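Local atomic coordinates of transcription termination factor FttA (Pyrococcus horikoshii, PDB entry 3AF6), a protein that probably terminates transcription by cleaving nascent RNA as it leaves RNA polymerase, using two bound zinc ions. Residues L249-I254 against P277-P282; S212-D217 against R329-D334; G563-P568 against K580-V585; K425-A430 against N543-V548; L375-N380 against L476-R481. All coordinates share one frame; numbering follows the deposited sequence.

Interaction 1: L249-I254 against P277-P282; sequences LDAIII and PIYTTP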
# COMPACT_ATOMS: atom_id res chain seq x y z
N LEU A 249 -4.65 21.65 0.23
CA LEU A 249 -4.59 20.25 0.61
C LEU A 249 -3.33 19.95 1.41
O LEU A 249 -2.23 19.88 0.86
CB LEU A 249 -4.64 19.35 -0.63
CG LEU A 249 -4.84 17.86 -0.34
CD1 LEU A 249 -6.15 17.65 0.39
CD2 LEU A 249 -4.82 17.07 -1.64
N ASP A 250 -3.49 19.79 2.72
CA ASP A 250 -2.38 19.52 3.63
C ASP A 250 -1.72 18.19 3.33
O ASP A 250 -0.50 18.07 3.40
CB ASP A 250 -2.87 19.48 5.08
CG ASP A 250 -3.30 20.83 5.59
OD1 ASP A 250 -2.42 21.65 5.93
OD2 ASP A 250 -4.53 21.07 5.67
N ALA A 251 -2.52 17.19 2.99
CA ALA A 251 -1.95 15.88 2.73
C ALA A 251 -2.91 14.87 2.14
O ALA A 251 -4.12 15.01 2.23
CB ALA A 251 -1.38 15.33 4.02
N ILE A 252 -2.32 13.83 1.55
CA ILE A 252 -3.07 12.72 0.99
C ILE A 252 -2.56 11.48 1.75
O ILE A 252 -1.38 11.37 2.04
CB ILE A 252 -2.81 12.54 -0.52
CG1 ILE A 252 -3.30 13.78 -1.28
CG2 ILE A 252 -3.53 11.30 -1.03
CD1 ILE A 252 -3.04 13.75 -2.80
N ILE A 253 -3.46 10.57 2.09
CA ILE A 253 -3.05 9.36 2.79
C ILE A 253 -3.57 8.18 1.99
O ILE A 253 -4.70 8.22 1.50
CB ILE A 253 -3.66 9.30 4.21
CG1 ILE A 253 -3.41 10.63 4.92
CG2 ILE A 253 -3.05 8.15 5.00
CD1 ILE A 253 -4.06 10.72 6.28
N ILE A 254 -2.77 7.12 1.87
CA ILE A 254 -3.22 5.96 1.13
C ILE A 254 -3.31 4.71 2.02
O ILE A 254 -2.33 4.33 2.64
CB ILE A 254 -2.29 5.67 -0.06
CG1 ILE A 254 -2.16 6.93 -0.94
CG2 ILE A 254 -2.81 4.48 -0.86
CD1 ILE A 254 -3.50 7.53 -1.44
N PRO A 277 2.51 16.57 0.67
CA PRO A 277 2.93 15.22 1.06
C PRO A 277 1.91 14.09 0.91
O PRO A 277 0.71 14.30 1.07
CB PRO A 277 3.33 15.40 2.51
CG PRO A 277 2.27 16.36 2.99
CD PRO A 277 2.25 17.39 1.87
N ILE A 278 2.40 12.89 0.61
CA ILE A 278 1.54 11.71 0.52
C ILE A 278 2.05 10.74 1.58
O ILE A 278 3.18 10.27 1.48
CB ILE A 278 1.66 10.99 -0.82
CG1 ILE A 278 1.34 11.93 -1.98
CG2 ILE A 278 0.71 9.80 -0.82
CD1 ILE A 278 1.59 11.30 -3.34
N TYR A 279 1.24 10.45 2.59
CA TYR A 279 1.67 9.53 3.64
C TYR A 279 1.15 8.13 3.41
O TYR A 279 -0.01 7.95 3.04
CB TYR A 279 1.18 10.02 5.00
CG TYR A 279 1.73 11.36 5.38
CD1 TYR A 279 1.02 12.53 5.12
CD2 TYR A 279 3.00 11.47 5.95
CE1 TYR A 279 1.56 13.78 5.42
CE2 TYR A 279 3.55 12.70 6.25
CZ TYR A 279 2.83 13.86 5.98
OH TYR A 279 3.39 15.07 6.27
N THR A 280 2.00 7.14 3.63
CA THR A 280 1.62 5.74 3.44
C THR A 280 2.70 4.81 4.03
O THR A 280 3.80 5.27 4.36
CB THR A 280 1.40 5.46 1.94
OG1 THR A 280 0.73 4.21 1.78
CG2 THR A 280 2.72 5.42 1.20
N THR A 281 2.41 3.51 4.19
CA THR A 281 3.43 2.59 4.72
C THR A 281 4.41 2.34 3.58
O THR A 281 4.03 2.37 2.42
CB THR A 281 2.84 1.22 5.19
OG1 THR A 281 2.29 0.51 4.07
CG2 THR A 281 1.76 1.44 6.23
N PRO A 282 5.69 2.10 3.90
CA PRO A 282 6.70 1.85 2.86
C PRO A 282 6.27 0.84 1.81
O PRO A 282 6.37 1.11 0.61
CB PRO A 282 7.92 1.40 3.66
CG PRO A 282 7.77 2.17 4.96
CD PRO A 282 6.29 1.99 5.25
O HOH W 1 1.17 16.88 6.20
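Two neighbouring strands of the metallo-beta-lactamase fold, joined by a helical beta-alpha-beta connection, pair in parallel here, with Ile252 beside Ile278 and Ile253 beside Tyr279. The strand segments lie 4.7 Å apart at closest approach and cross at -27°. Three backbone bonds hold them: Ile252 N to Pro277 O, 3.1 Å, Tyr279 N to Ile252 O, 2.8 Å, and Ile254 N to Tyr279 O, 3.1 Å. The carbonyl of Ile252 also receives a CA-H...O contact from Ile278 CA. On the face carrying Tyr279, the methyl CB of Ala251 lies in the plane of the phenol ring at its edge, 3.6 Å from CE1. A chi1 of -61°, with CG anti to the carbonyl carbon, turns that edge toward Ala251, and the hydroxyl OH reaches a water at 2.9 Å that makes a weak, long bond to Asp250 O. Elsewhere Ile254 and Ile278 run side by side, pointing the same way, CG1 of the first 4.1 Å from CG2 of the second. Just beyond Ile254 the chain runs into the HxHxDH zinc-binding motif of the superfamily, His256, His258, Asp260 and His261. The pair sits inside its sheet: strand 213-216 pairs with the other edge of 251-253, and strand 320-322 lies beyond 278-280, while helix 164-178 packs on Pro277 and Tyr279, and Leu337 of strand 335-341 meets Ile253 and Tyr279.

Interaction 2: S212-D217 against R329-D334; sequences SFVLVD and RDISPD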
# COMPACT_ATOMS: atom_id res chain seq x y z
N SER A 212 -7.78 22.73 8.23
CA SER A 212 -7.07 21.84 7.33
C SER A 212 -7.90 20.99 6.39
O SER A 212 -9.12 20.92 6.48
CB SER A 212 -6.19 20.90 8.16
OG SER A 212 -5.48 21.60 9.15
N PHE A 213 -7.18 20.30 5.51
CA PHE A 213 -7.77 19.41 4.54
C PHE A 213 -6.83 18.25 4.26
O PHE A 213 -5.62 18.45 4.01
CB PHE A 213 -8.06 20.16 3.24
CG PHE A 213 -9.16 21.17 3.36
CD1 PHE A 213 -10.48 20.76 3.52
CD2 PHE A 213 -8.87 22.53 3.29
CE1 PHE A 213 -11.51 21.70 3.61
CE2 PHE A 213 -9.89 23.48 3.37
CZ PHE A 213 -11.22 23.06 3.54
N VAL A 214 -7.37 17.05 4.32
CA VAL A 214 -6.59 15.86 4.02
C VAL A 214 -7.46 14.94 3.16
O VAL A 214 -8.67 14.83 3.36
CB VAL A 214 -6.14 15.10 5.30
CG1 VAL A 214 -5.28 15.99 6.17
CG2 VAL A 214 -7.35 14.61 6.05
N LEU A 215 -6.81 14.29 2.21
CA LEU A 215 -7.49 13.37 1.32
C LEU A 215 -7.12 11.95 1.72
O LEU A 215 -5.94 11.61 1.80
CB LEU A 215 -7.05 13.65 -0.12
CG LEU A 215 -7.82 13.02 -1.28
CD1 LEU A 215 -9.32 13.26 -1.10
CD2 LEU A 215 -7.34 13.64 -2.60
N VAL A 216 -8.12 11.13 2.01
CA VAL A 216 -7.84 9.74 2.35
C VAL A 216 -8.18 8.92 1.12
O VAL A 216 -9.34 8.76 0.77
CB VAL A 216 -8.66 9.25 3.55
CG1 VAL A 216 -8.41 7.77 3.79
CG2 VAL A 216 -8.27 10.05 4.78
N ASP A 217 -7.13 8.41 0.49
CA ASP A 217 -7.21 7.64 -0.74
C ASP A 217 -7.66 8.51 -1.91
O ASP A 217 -8.22 9.60 -1.73
CB ASP A 217 -8.14 6.43 -0.59
CG ASP A 217 -7.50 5.32 0.24
OD1 ASP A 217 -6.26 5.35 0.44
OD2 ASP A 217 -8.24 4.41 0.69
N ARG A 329 2.27 10.90 13.95
CA ARG A 329 2.93 12.09 13.41
C ARG A 329 1.97 13.24 13.13
O ARG A 329 0.89 13.02 12.61
CB ARG A 329 3.67 11.76 12.10
CG ARG A 329 4.75 10.69 12.22
CD ARG A 329 6.05 11.23 12.80
NE ARG A 329 7.06 10.17 12.87
CZ ARG A 329 7.14 9.29 13.86
NH1 ARG A 329 6.28 9.33 14.87
NH2 ARG A 329 8.06 8.33 13.82
N ASP A 330 2.38 14.45 13.48
CA ASP A 330 1.58 15.64 13.22
C ASP A 330 1.66 15.92 11.71
O ASP A 330 2.76 16.10 11.17
CB ASP A 330 2.13 16.86 13.98
CG ASP A 330 1.98 16.74 15.49
OD1 ASP A 330 2.20 17.76 16.18
OD2 ASP A 330 1.64 15.65 16.00
N ILE A 331 0.52 15.97 11.03
CA ILE A 331 0.56 16.25 9.61
C ILE A 331 -0.09 17.59 9.28
O ILE A 331 -0.10 18.02 8.12
CB ILE A 331 -0.10 15.14 8.77
CG1 ILE A 331 -1.58 14.99 9.12
CG2 ILE A 331 0.64 13.82 8.99
CD1 ILE A 331 -2.28 13.96 8.24
N SER A 332 -0.60 18.26 10.31
CA SER A 332 -1.24 19.57 10.16
C SER A 332 -1.44 20.15 11.56
O SER A 332 -1.39 19.42 12.55
CB SER A 332 -2.60 19.44 9.46
OG SER A 332 -3.66 19.48 10.39
N PRO A 333 -1.70 21.46 11.66
CA PRO A 333 -1.90 22.07 12.98
C PRO A 333 -2.95 21.40 13.85
O PRO A 333 -2.86 21.44 15.07
CB PRO A 333 -2.27 23.50 12.63
CG PRO A 333 -1.48 23.75 11.39
CD PRO A 333 -1.72 22.49 10.60
N ASP A 334 -3.95 20.76 13.24
CA ASP A 334 -4.99 20.12 14.03
C ASP A 334 -5.31 18.67 13.69
O ASP A 334 -6.37 18.17 14.05
CB ASP A 334 -6.28 20.95 13.97
CG ASP A 334 -6.91 20.97 12.59
OD1 ASP A 334 -6.21 20.66 11.60
OD2 ASP A 334 -8.11 21.31 12.49
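Ser212 reaches from the start of strand 213-216 into the turn Ser332-Asp334 at the end of strand 329-332, where the two sheets of the metallo-beta-lactamase sandwich meet. Its CB lies 3.4 Å from Asp334 OD1 and 3.7 Å from Ser332 OG. At the tip, OG, anti to the carbonyl carbon (chi1 -46°), donates to Asp334 OD1 at 2.7 Å, on the syn side and 30° out of the carboxylate plane; Ser332 OG stands 3.1 Å from the same Ser212 OG. Ser332 OG in turn accepts from Asp334 N in an ST turn, next to a classic beta bulge in which Ile331 and Ser332 both face Ile335. Further along, Val214 CG1 meets Ile331 CD1 at 4.2 Å, the two side chains crossing at about a right angle. Both oxygens of the Asp334 carboxylate are hydrogen-bonded to hydroxyls, OD1 to Ser212 and OD2 to Ser186 and Thr209, which probably helps this buried acid to stay ionised.

Interaction 3: G563-P568 against K580-V585; sequences GIREIP and KVNMEV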
# COMPACT_ATOMS: atom_id res chain seq x y z
N GLY A 563 -21.86 -16.42 -15.88
CA GLY A 563 -22.40 -17.46 -16.73
C GLY A 563 -22.46 -17.12 -18.20
O GLY A 563 -22.62 -18.02 -19.02
N ILE A 564 -22.35 -15.84 -18.55
CA ILE A 564 -22.41 -15.44 -19.96
C ILE A 564 -21.46 -16.35 -20.74
O ILE A 564 -20.30 -16.51 -20.37
CB ILE A 564 -21.98 -13.97 -20.17
CG1 ILE A 564 -22.76 -13.05 -19.22
CG2 ILE A 564 -22.25 -13.56 -21.60
CD1 ILE A 564 -24.26 -13.11 -19.38
N ARG A 565 -21.96 -16.94 -21.82
CA ARG A 565 -21.15 -17.86 -22.61
C ARG A 565 -20.67 -17.36 -23.96
O ARG A 565 -19.89 -18.04 -24.64
CB ARG A 565 -21.89 -19.18 -22.77
CG ARG A 565 -22.17 -19.85 -21.44
CD ARG A 565 -22.29 -21.33 -21.63
NE ARG A 565 -21.13 -21.85 -22.32
CZ ARG A 565 -21.05 -23.08 -22.82
NH1 ARG A 565 -22.09 -23.90 -22.70
NH2 ARG A 565 -19.95 -23.48 -23.45
N GLU A 566 -21.12 -16.17 -24.36
CA GLU A 566 -20.68 -15.56 -25.61
C GLU A 566 -20.45 -14.09 -25.33
O GLU A 566 -21.38 -13.28 -25.37
CB GLU A 566 -21.72 -15.76 -26.71
CG GLU A 566 -21.74 -17.17 -27.25
CD GLU A 566 -22.48 -17.31 -28.56
OE1 GLU A 566 -22.46 -18.41 -29.14
OE2 GLU A 566 -23.08 -16.30 -29.01
N ILE A 567 -19.21 -13.75 -25.04
CA ILE A 567 -18.85 -12.38 -24.71
C ILE A 567 -18.29 -11.56 -25.84
O ILE A 567 -17.24 -11.88 -26.41
CB ILE A 567 -17.85 -12.35 -23.55
CG1 ILE A 567 -18.44 -13.05 -22.33
CG2 ILE A 567 -17.47 -10.90 -23.22
CD1 ILE A 567 -17.49 -13.16 -21.18
N PRO A 568 -18.98 -10.46 -26.20
CA PRO A 568 -18.52 -9.59 -27.27
C PRO A 568 -17.36 -8.77 -26.74
O PRO A 568 -17.44 -8.22 -25.64
CB PRO A 568 -19.74 -8.71 -27.56
CG PRO A 568 -20.90 -9.49 -27.02
CD PRO A 568 -20.32 -10.07 -25.75
N LYS A 580 -16.08 -17.40 -27.26
CA LYS A 580 -16.99 -18.48 -26.89
C LYS A 580 -16.48 -19.10 -25.58
O LYS A 580 -15.44 -19.76 -25.56
CB LYS A 580 -17.01 -19.52 -28.01
CG LYS A 580 -18.04 -20.63 -27.85
CD LYS A 580 -17.86 -21.68 -28.95
CE LYS A 580 -18.88 -22.81 -28.82
NZ LYS A 580 -18.55 -23.96 -29.73
N VAL A 581 -17.21 -18.88 -24.48
CA VAL A 581 -16.79 -19.43 -23.19
C VAL A 581 -17.32 -20.84 -22.94
O VAL A 581 -18.52 -21.02 -22.69
CB VAL A 581 -17.26 -18.53 -22.01
CG1 VAL A 581 -16.68 -19.05 -20.70
CG2 VAL A 581 -16.83 -17.10 -22.23
N ASN A 582 -16.43 -21.82 -23.03
CA ASN A 582 -16.80 -23.21 -22.80
C ASN A 582 -16.06 -23.77 -21.59
O ASN A 582 -16.60 -24.61 -20.86
CB ASN A 582 -16.48 -24.06 -24.03
CG ASN A 582 -17.08 -23.51 -25.29
OD1 ASN A 582 -18.26 -23.15 -25.33
ND2 ASN A 582 -16.28 -23.44 -26.35
N MET A 583 -14.83 -23.31 -21.38
CA MET A 583 -14.00 -23.73 -20.26
C MET A 583 -14.85 -23.66 -18.99
O MET A 583 -15.86 -22.96 -18.96
CB MET A 583 -12.81 -22.77 -20.11
CG MET A 583 -13.21 -21.38 -19.60
SD MET A 583 -11.87 -20.18 -19.45
CE MET A 583 -10.46 -21.23 -19.05
N GLU A 584 -14.44 -24.39 -17.95
CA GLU A 584 -15.19 -24.38 -16.69
C GLU A 584 -14.99 -23.10 -15.90
O GLU A 584 -13.88 -22.59 -15.79
CB GLU A 584 -14.78 -25.56 -15.80
CG GLU A 584 -15.49 -26.87 -16.11
CD GLU A 584 -15.50 -27.80 -14.92
OE1 GLU A 584 -14.41 -28.09 -14.38
OE2 GLU A 584 -16.60 -28.23 -14.51
N VAL A 585 -16.08 -22.59 -15.33
CA VAL A 585 -16.04 -21.37 -14.54
C VAL A 585 -16.30 -21.67 -13.06
O VAL A 585 -17.40 -22.08 -12.68
CB VAL A 585 -17.12 -20.35 -15.03
CG1 VAL A 585 -16.98 -19.03 -14.28
CG2 VAL A 585 -16.98 -20.13 -16.54
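Arg565 turns the NE/NH2 edge of its guanidinium to Val581 O where the hairpin 566-570/576-580 of the beta-CASP region begins and ends. Both NE, at 2.8 Å, and NH2, at 2.9 Å, donate to this one carbonyl oxygen of Val581, which lies close to the guanidinium plane. A bend at chi3 (54°) turns the group back onto that oxygen, and Val581 N returns a bond to Arg565 O at 2.8 Å, so that bonds run in both directions between the two residues. Asn582 stands at the guanidinium edge with its amide turned 88° to it, and its ND2 is held by Pro539 O. Next to these bonds is the packed side: Val581 CG2 touches Ile567 CD1 at 4.1 Å, and both residues rest on Phe534. The other side faces solvent. There Glu566 and Lys580 form an antiparallel non-hydrogen-bonded pair, but the fully extended lysine carries its NZ off into solvent, 6.8 Å from Glu566 OE1. Before the hairpin, helix 556-561 ends in a Schellman motif at Gly563 and sends Leu556, Gln559 and Val560 against Ile567; after it the chain enters strand 584-587 beside strand 544-547, and helix 529-537 packs on Val581 and Met583 through Phe534 and Leu537.

Interaction 4: K425-A430 against N543-V548; sequences KVLIPA and NSIIFV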
# COMPACT_ATOMS: atom_id res chain seq x y z
N LYS A 425 -5.69 -26.76 -18.46
CA LYS A 425 -4.94 -25.76 -17.73
C LYS A 425 -5.88 -25.00 -16.81
O LYS A 425 -7.09 -24.89 -17.07
CB LYS A 425 -4.27 -24.79 -18.70
CG LYS A 425 -3.29 -25.47 -19.62
CD LYS A 425 -2.67 -24.50 -20.61
CE LYS A 425 -1.83 -25.27 -21.61
NZ LYS A 425 -2.62 -26.41 -22.18
N VAL A 426 -5.34 -24.47 -15.72
CA VAL A 426 -6.14 -23.72 -14.79
C VAL A 426 -5.70 -22.28 -14.78
O VAL A 426 -4.54 -21.98 -14.48
CB VAL A 426 -6.03 -24.27 -13.37
CG1 VAL A 426 -6.97 -23.51 -12.44
CG2 VAL A 426 -6.35 -25.75 -13.37
N LEU A 427 -6.62 -21.39 -15.13
CA LEU A 427 -6.32 -19.97 -15.16
C LEU A 427 -6.82 -19.31 -13.89
O LEU A 427 -8.02 -19.37 -13.57
CB LEU A 427 -6.96 -19.30 -16.38
CG LEU A 427 -6.80 -17.77 -16.38
CD1 LEU A 427 -5.32 -17.42 -16.45
CD2 LEU A 427 -7.57 -17.17 -17.54
N ILE A 428 -5.91 -18.68 -13.17
CA ILE A 428 -6.27 -17.99 -11.94
C ILE A 428 -5.95 -16.51 -12.06
O ILE A 428 -4.80 -16.09 -11.87
CB ILE A 428 -5.55 -18.60 -10.70
CG1 ILE A 428 -6.01 -20.05 -10.48
CG2 ILE A 428 -5.86 -17.78 -9.45
CD1 ILE A 428 -5.36 -20.73 -9.29
N PRO A 429 -6.95 -15.70 -12.40
CA PRO A 429 -6.70 -14.27 -12.52
C PRO A 429 -6.59 -13.66 -11.13
O PRO A 429 -7.34 -14.05 -10.23
CB PRO A 429 -7.91 -13.77 -13.30
CG PRO A 429 -8.99 -14.69 -12.86
CD PRO A 429 -8.32 -16.04 -12.84
N ALA A 430 -5.65 -12.74 -10.96
CA ALA A 430 -5.44 -12.08 -9.67
C ALA A 430 -4.53 -10.86 -9.84
O ALA A 430 -3.63 -10.86 -10.69
CB ALA A 430 -4.82 -13.06 -8.67
N ASN A 543 -9.86 -26.80 -20.07
CA ASN A 543 -9.34 -25.76 -19.20
C ASN A 543 -10.35 -25.27 -18.17
O ASN A 543 -11.56 -25.46 -18.31
CB ASN A 543 -8.87 -24.56 -20.03
CG ASN A 543 -7.84 -24.94 -21.08
OD1 ASN A 543 -6.79 -25.52 -20.76
ND2 ASN A 543 -8.13 -24.62 -22.33
N SER A 544 -9.83 -24.62 -17.13
CA SER A 544 -10.67 -24.09 -16.07
C SER A 544 -10.25 -22.69 -15.66
O SER A 544 -9.07 -22.33 -15.73
CB SER A 544 -10.63 -25.01 -14.85
OG SER A 544 -11.59 -26.05 -14.96
N ILE A 545 -11.23 -21.90 -15.24
CA ILE A 545 -10.95 -20.55 -14.76
C ILE A 545 -11.52 -20.46 -13.35
O ILE A 545 -12.65 -20.88 -13.09
CB ILE A 545 -11.57 -19.47 -15.69
CG1 ILE A 545 -11.00 -18.10 -15.32
CG2 ILE A 545 -13.09 -19.49 -15.61
CD1 ILE A 545 -11.42 -16.99 -16.25
N ILE A 546 -10.72 -19.95 -12.42
CA ILE A 546 -11.14 -19.83 -11.03
C ILE A 546 -11.03 -18.40 -10.52
O ILE A 546 -9.94 -17.82 -10.47
CB ILE A 546 -10.26 -20.73 -10.11
CG1 ILE A 546 -10.35 -22.19 -10.56
CG2 ILE A 546 -10.70 -20.61 -8.67
CD1 ILE A 546 -9.38 -23.10 -9.83
N PHE A 547 -12.15 -17.81 -10.13
CA PHE A 547 -12.13 -16.45 -9.60
C PHE A 547 -11.91 -16.57 -8.10
O PHE A 547 -12.62 -17.31 -7.42
CB PHE A 547 -13.44 -15.72 -9.91
CG PHE A 547 -13.64 -15.43 -11.37
CD1 PHE A 547 -12.83 -14.50 -12.02
CD2 PHE A 547 -14.56 -16.15 -12.12
CE1 PHE A 547 -12.94 -14.28 -13.40
CE2 PHE A 547 -14.68 -15.95 -13.49
CZ PHE A 547 -13.87 -15.01 -14.13
N VAL A 548 -10.90 -15.86 -7.60
CA VAL A 548 -10.56 -15.89 -6.19
C VAL A 548 -10.59 -14.49 -5.61
O VAL A 548 -9.97 -14.20 -4.58
CB VAL A 548 -9.16 -16.49 -5.97
CG1 VAL A 548 -9.10 -17.91 -6.50
CG2 VAL A 548 -8.12 -15.61 -6.65
O HOH W 2 -9.78 -14.19 -9.28
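Leu427 N donates the central bond of two parallel strands to Ser544 O, 2.7 Å, flanked by Ser544 N to Lys425 O at 2.8 Å and Ile546 N to Leu427 O at 3.0 Å. Around these backbone bonds, Val426 CG1 meets Ile546 CD1 at 3.6 Å on one face, while Leu427 and Ile545 lie side by side on the other, CD2 of the leucine 4.1 Å from CD1 of the isoleucine. At the start of the strands Asn543 OD1 extends the pairing with a weak bond from Lys425 N. At the far end the side chains of Pro429 and Phe547 cross at about a right angle, Pro429 CG 3.9 Å from Phe547 CD1. The next shell fixes each face: helix 405-420 packs on Val426, Ile428 and Ile546, whereas Leu525, Met583 and Val585 back Ile545. Strand 516-520 flanks one edge of the pair and strand 584-587 the other, within the parallel sheet of the beta-CASP region. Having no N-H, Pro429 cannot continue the bonding to Ile546 O and sets CD 3.4 Å from it instead; beyond this break a water donates to Pro429 O and accepts from Val548 N, satisfying two buried backbone groups as the strands part.

Interaction 5: L375-N380 against L476-R481; sequences LLEPAN and LSRRLR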
# COMPACT_ATOMS: atom_id res chain seq x y z
N LEU A 375 -0.52 -14.62 4.69
CA LEU A 375 0.39 -13.48 4.70
C LEU A 375 0.23 -12.46 5.83
O LEU A 375 1.20 -11.82 6.23
CB LEU A 375 0.28 -12.75 3.36
CG LEU A 375 0.84 -13.42 2.11
CD1 LEU A 375 0.15 -12.88 0.87
CD2 LEU A 375 2.33 -13.15 2.04
N LEU A 376 -0.98 -12.32 6.36
CA LEU A 376 -1.21 -11.28 7.35
C LEU A 376 -2.00 -11.62 8.61
O LEU A 376 -2.64 -12.67 8.72
CB LEU A 376 -1.87 -10.10 6.63
CG LEU A 376 -1.20 -9.68 5.32
CD1 LEU A 376 -2.09 -8.73 4.58
CD2 LEU A 376 0.16 -9.02 5.60
N GLU A 377 -1.96 -10.69 9.56
CA GLU A 377 -2.67 -10.81 10.82
C GLU A 377 -3.93 -9.94 10.77
O GLU A 377 -3.94 -8.89 10.13
CB GLU A 377 -1.77 -10.36 11.98
CG GLU A 377 -0.68 -11.36 12.32
CD GLU A 377 0.41 -10.77 13.18
OE1 GLU A 377 0.09 -10.02 14.13
OE2 GLU A 377 1.59 -11.08 12.92
N PRO A 378 -5.00 -10.37 11.45
CA PRO A 378 -6.23 -9.58 11.43
C PRO A 378 -5.98 -8.11 11.74
O PRO A 378 -5.06 -7.78 12.47
CB PRO A 378 -7.11 -10.28 12.46
CG PRO A 378 -6.12 -10.87 13.42
CD PRO A 378 -5.05 -11.40 12.50
N ALA A 379 -6.82 -7.25 11.16
CA ALA A 379 -6.73 -5.81 11.34
C ALA A 379 -6.74 -5.36 12.80
O ALA A 379 -7.37 -5.98 13.66
CB ALA A 379 -7.85 -5.14 10.61
N ASN A 380 -6.03 -4.28 13.07
CA ASN A 380 -5.97 -3.71 14.40
C ASN A 380 -7.38 -3.29 14.78
O ASN A 380 -8.09 -2.69 13.97
CB ASN A 380 -5.04 -2.51 14.41
CG ASN A 380 -5.05 -1.79 15.73
OD1 ASN A 380 -5.19 -0.57 15.78
ND2 ASN A 380 -4.90 -2.54 16.82
N LEU A 476 4.70 -8.73 7.22
CA LEU A 476 3.98 -9.99 7.09
C LEU A 476 3.69 -10.50 8.49
O LEU A 476 4.12 -9.92 9.49
CB LEU A 476 4.83 -11.02 6.32
CG LEU A 476 4.99 -10.76 4.81
CD1 LEU A 476 6.06 -11.70 4.23
CD2 LEU A 476 3.65 -10.96 4.09
N SER A 477 2.93 -11.59 8.57
CA SER A 477 2.60 -12.18 9.86
C SER A 477 3.90 -12.62 10.52
O SER A 477 4.88 -12.95 9.83
CB SER A 477 1.69 -13.38 9.69
OG SER A 477 2.34 -14.37 8.92
N ARG A 478 3.91 -12.63 11.85
CA ARG A 478 5.07 -13.05 12.62
C ARG A 478 5.63 -14.39 12.18
O ARG A 478 6.85 -14.57 12.13
CB ARG A 478 4.70 -13.10 14.10
CG ARG A 478 4.86 -11.77 14.80
CD ARG A 478 4.12 -11.73 16.12
NE ARG A 478 2.68 -11.66 15.93
CZ ARG A 478 1.81 -11.46 16.92
NH1 ARG A 478 2.23 -11.31 18.17
NH2 ARG A 478 0.51 -11.39 16.65
N ARG A 479 4.75 -15.33 11.85
CA ARG A 479 5.20 -16.64 11.41
C ARG A 479 5.97 -16.54 10.10
O ARG A 479 7.17 -16.83 10.04
CB ARG A 479 4.01 -17.58 11.22
CG ARG A 479 4.42 -19.01 10.91
CD ARG A 479 3.27 -19.99 11.12
NE ARG A 479 2.46 -20.17 9.92
CZ ARG A 479 1.44 -21.02 9.82
NH1 ARG A 479 1.12 -21.78 10.86
NH2 ARG A 479 0.77 -21.14 8.68
N LEU A 480 5.28 -16.12 9.06
CA LEU A 480 5.88 -15.97 7.75
C LEU A 480 7.11 -15.06 7.82
O LEU A 480 8.04 -15.22 7.03
CB LEU A 480 4.86 -15.39 6.77
CG LEU A 480 4.88 -15.88 5.33
CD1 LEU A 480 3.78 -15.19 4.55
CD2 LEU A 480 6.23 -15.59 4.70
N ARG A 481 7.13 -14.13 8.77
CA ARG A 481 8.25 -13.21 8.91
C ARG A 481 9.54 -13.90 9.33
O ARG A 481 10.55 -13.82 8.63
CB ARG A 481 7.95 -12.13 9.94
CG ARG A 481 9.08 -11.11 10.02
CD ARG A 481 9.02 -10.30 11.29
NE ARG A 481 7.65 -9.96 11.61
CZ ARG A 481 7.30 -9.07 12.53
NH1 ARG A 481 6.02 -8.82 12.76
NH2 ARG A 481 8.24 -8.42 13.21
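The carboxylate of Glu377 and the guanidinium of Arg478 meet with planes 30° apart, their side chains crossing at about a right angle. Neither contact is coplanar: Arg478 NH2 gives Glu377 OE1 a weak, bent bond of 2.9 Å within the salt bridge, and the straighter bond from Arg478 NE to Glu377 OE2, 3.3 Å, belongs to the same bridge but comes from above the carboxylate plane, 42° out of it. Nearly along its C-O axis, the same OE2 also accepts from the backbone N of Arg478 at 3.0 Å. The glutamate, with CG anti to the carbonyl carbon (chi1 -74°) and extended beyond it, thereby spans from its loop to the first turn of helix 478-482. Ser477 is the N-cap of that helix, its OG bonding weakly to Leu480 N, while its own N donates to Leu375 O at 2.9 Å. Behind these polar groups, Leu375 and Leu476 run side by side, and CD2 of Leu375 also meets Leu480 CD1 at 3.5 Å. Leu376 adds CD2 to Leu476 CD2 at 4.3 Å, and its side chain lies about 6 Å from that of the zinc ligand His344. The contact ties the metallo-beta-lactamase region to the beta-CASP region. The N-H groups around Glu377 would favour its ionised form, although a sulfate, probably from the crystallisation liquor, lies about 3 Å from the side chain and would act the other way.

Overall arrangement
Interactions 1 and 2 share a sheet: strands 251-253 and 213-216 are neighbours, Ile253 N lies 2.7 Å from Leu215 O, and interaction 1 is nested within the loop that interaction 2 closes. Interactions 3 and 4 are coupled likewise in the beta-CASP sheet, where Glu584 O lies 2.8 Å from Ile545 N. The two groups are far apart, interactions 2 and 4 having centres about 42 Å from each other on opposite sides of the chain's centre. Interaction 5 joins the two regions, and its segments alternate along the chain with those of interaction 4. Side chains of Ile254 and Leu376 each come within about 10 Å of a zinc ion, and that of Val548 within about 13 Å.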